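Local coordinates for thioredoxin domain-containing protein (Vibrio parahaemolyticus, PDB 2R5S) that is of uncharacterised function, its tetratricopeptide-repeat part belonging to a longer thioredoxin-domain protein that may have protein-disulfide reductase activity, at residues 7-12 / 26-31. Sequence-based numbering, arbitrary orientation.
Sequences EQLLKQ and LNVIQT
Val28 sets CG1 anti to its backbone N (chi1 174°) and CG2 anti to its carbonyl carbon, a fork whose two methyls meet different residues of 7-12. Leu9 answers with CG anti to its own carbonyl carbon (chi1 -76°), which lays its two methyls along the side that faces 26-31, CD2 against Val28 and CD1 against Thr31. CD2 lies 3.9 Å from Val28 CG1, and the same valine methyl also rests 3.8 Å from the backbone O of Leu9. Valine, short and branched at CB, suits this position: with the CA atoms of Leu9 and Val28 6.9 Å apart, it pushes CG1 into the gap until it meets both.

Leu9 CD1 is 3.6 Å from Thr31 OG1, with the two side chains nearly perpendicular. That hydroxyl is turned back on the preceding turn of backbone: OG1 donates to Val28 O at 2.9 Å, its approach bent to 133° at the carbonyl oxygen. Because Val28 O also accepts from Thr31 N, threonine serves here by adding a second bond to the Val28 carbonyl while its oxygen also takes a methyl of Leu9 against it. Gln12, exposed, with its chain bent at chi2, brings NE2 to 4.0 Å from Val28 CG2, a van der Waals contact from a residue whose polar end suits the surface.

The contact is a small, surface-lying part of the packing between 9-18 and 22-30, two successive helices joined by a short turn, in a chain whose family is the helical tetratricopeptide repeat. Beyond these segments, Val28 also packs on Val13 and Leu16 of helix 9-18, Leu9 touches Leu32 in the following loop, and Leu26 and Ile29 pack against helix 40-52.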
loop_
_atom_site.group_PDB
_atom_site.type_symbol
_atom_site.label_atom_id
_atom_site.label_comp_id
_atom_site.label_asym_id
_atom_site.label_seq_id
_atom_site.Cartn_x
_atom_site.Cartn_y
_atom_site.Cartn_z
ATOM N N GLU A 7 27.726 4.263 5.036
ATOM C CA GLU A 7 28.486 3.170 4.385
ATOM C C GLU A 7 28.009 1.716 4.632
ATOM O O GLU A 7 27.925 0.906 3.689
ATOM C CB GLU A 7 29.972 3.313 4.789
ATOM C CG GLU A 7 30.815 2.030 4.660
ATOM C CD GLU A 7 32.255 2.214 5.107
ATOM O OE1 GLU A 7 33.167 1.918 4.294
ATOM O OE2 GLU A 7 32.479 2.635 6.269
ATOM N N GLN A 8 27.750 1.420 5.910
ATOM C CA GLN A 8 27.288 0.129 6.429
ATOM C C GLN A 8 25.777 -0.000 6.305
ATOM O O GLN A 8 25.267 -1.048 5.855
ATOM C CB GLN A 8 27.648 0.022 7.911
ATOM C CG GLN A 8 28.129 -1.336 8.331
ATOM C CD GLN A 8 29.525 -1.596 7.832
ATOM O OE1 GLN A 8 29.722 -2.048 6.697
ATOM N NE2 GLN A 8 30.510 -1.295 8.669
ATOM N N LEU A 9 25.073 1.053 6.743
ATOM C CA LEU A 9 23.640 1.210 6.486
ATOM C C LEU A 9 23.274 0.768 5.085
ATOM O O LEU A 9 22.332 0.003 4.901
ATOM C CB LEU A 9 23.188 2.663 6.706
ATOM C CG LEU A 9 23.034 3.109 8.156
ATOM C CD1 LEU A 9 22.473 4.514 8.191
ATOM C CD2 LEU A 9 22.136 2.138 8.957
ATOM N N LEU A 10 24.037 1.254 4.105
ATOM C CA LEU A 10 23.832 0.894 2.702
ATOM C C LEU A 10 23.952 -0.594 2.470
ATOM O O LEU A 10 23.261 -1.108 1.604
ATOM C CB LEU A 10 24.785 1.646 1.763
ATOM C CG LEU A 10 24.415 3.084 1.390
ATOM C CD1 LEU A 10 25.312 3.609 0.289
ATOM C CD2 LEU A 10 23.014 3.119 0.905
ATOM N N LYS A 11 24.816 -1.285 3.223
ATOM C CA LYS A 11 24.897 -2.766 3.122
ATOM C C LYS A 11 23.787 -3.443 3.903
ATOM O O LYS A 11 23.354 -4.532 3.554
ATOM C CB LYS A 11 26.277 -3.350 3.524
ATOM C CG LYS A 11 26.577 -4.673 2.788
ATOM C CD LYS A 11 28.049 -5.191 2.948
ATOM C CE LYS A 11 28.147 -6.700 2.667
ATOM N NZ LYS A 11 29.457 -7.196 2.090
ATOM N N GLN A 12 23.326 -2.782 4.958
ATOM C CA GLN A 12 22.074 -3.173 5.625
ATOM C C GLN A 12 20.921 -3.160 4.623
ATOM O O GLN A 12 20.256 -4.175 4.483
ATOM C CB GLN A 12 21.766 -2.299 6.855
ATOM C CG GLN A 12 22.069 -2.938 8.170
ATOM C CD GLN A 12 20.932 -3.849 8.633
ATOM O OE1 GLN A 12 21.014 -5.089 8.518
ATOM N NE2 GLN A 12 19.851 -3.238 9.160
ATOM N N LEU A 26 13.078 -0.057 3.786
ATOM C CA LEU A 26 12.526 1.335 3.665
ATOM C C LEU A 26 12.745 2.130 4.932
ATOM O O LEU A 26 12.980 3.358 4.924
ATOM C CB LEU A 26 11.010 1.292 3.424
ATOM C CG LEU A 26 10.507 1.353 1.982
ATOM C CD1 LEU A 26 9.057 0.762 1.888
ATOM C CD2 LEU A 26 10.559 2.754 1.460
ATOM N N ASN A 27 12.671 1.418 6.038
ATOM C CA ASN A 27 13.034 2.023 7.303
ATOM C C ASN A 27 14.512 2.448 7.417
ATOM O O ASN A 27 14.821 3.558 7.900
ATOM C CB ASN A 27 12.650 1.128 8.445
ATOM C CG ASN A 27 12.928 1.763 9.781
ATOM O OD1 ASN A 27 13.862 1.368 10.479
ATOM N ND2 ASN A 27 12.116 2.739 10.155
ATOM N N VAL A 28 15.425 1.599 6.929
ATOM C CA VAL A 28 16.847 1.978 6.989
ATOM C C VAL A 28 17.156 3.143 6.027
ATOM O O VAL A 28 17.983 4.019 6.320
ATOM C CB VAL A 28 17.733 0.782 6.728
ATOM C CG1 VAL A 28 19.160 1.202 6.655
ATOM C CG2 VAL A 28 17.517 -0.317 7.847
ATOM N N ILE A 29 16.500 3.107 4.870
ATOM C CA ILE A 29 16.600 4.169 3.868
ATOM C C ILE A 29 16.234 5.508 4.453
ATOM O O ILE A 29 16.940 6.510 4.218
ATOM C CB ILE A 29 15.661 3.938 2.668
ATOM C CG1 ILE A 29 16.099 2.685 1.908
ATOM C CG2 ILE A 29 15.659 5.153 1.688
ATOM C CD1 ILE A 29 17.527 2.706 1.556
ATOM N N GLN A 30 15.106 5.559 5.161
ATOM C CA GLN A 30 14.658 6.871 5.610
ATOM C C GLN A 30 15.613 7.352 6.707
ATOM O O GLN A 30 15.598 8.486 7.052
ATOM C CB GLN A 30 13.121 7.007 5.892
ATOM C CG GLN A 30 12.395 5.896 6.744
ATOM C CD GLN A 30 12.145 6.256 8.240
ATOM O OE1 GLN A 30 12.026 5.353 9.086
ATOM N NE2 GLN A 30 12.069 7.566 8.565
ATOM N N THR A 31 16.513 6.495 7.176
ATOM C CA THR A 31 17.497 6.957 8.145
ATOM C C THR A 31 18.799 7.476 7.540
ATOM O O THR A 31 19.572 8.079 8.266
ATOM C CB THR A 31 17.843 5.916 9.265
ATOM O OG1 THR A 31 18.929 5.081 8.826
ATOM C CG2 THR A 31 16.621 5.081 9.634
#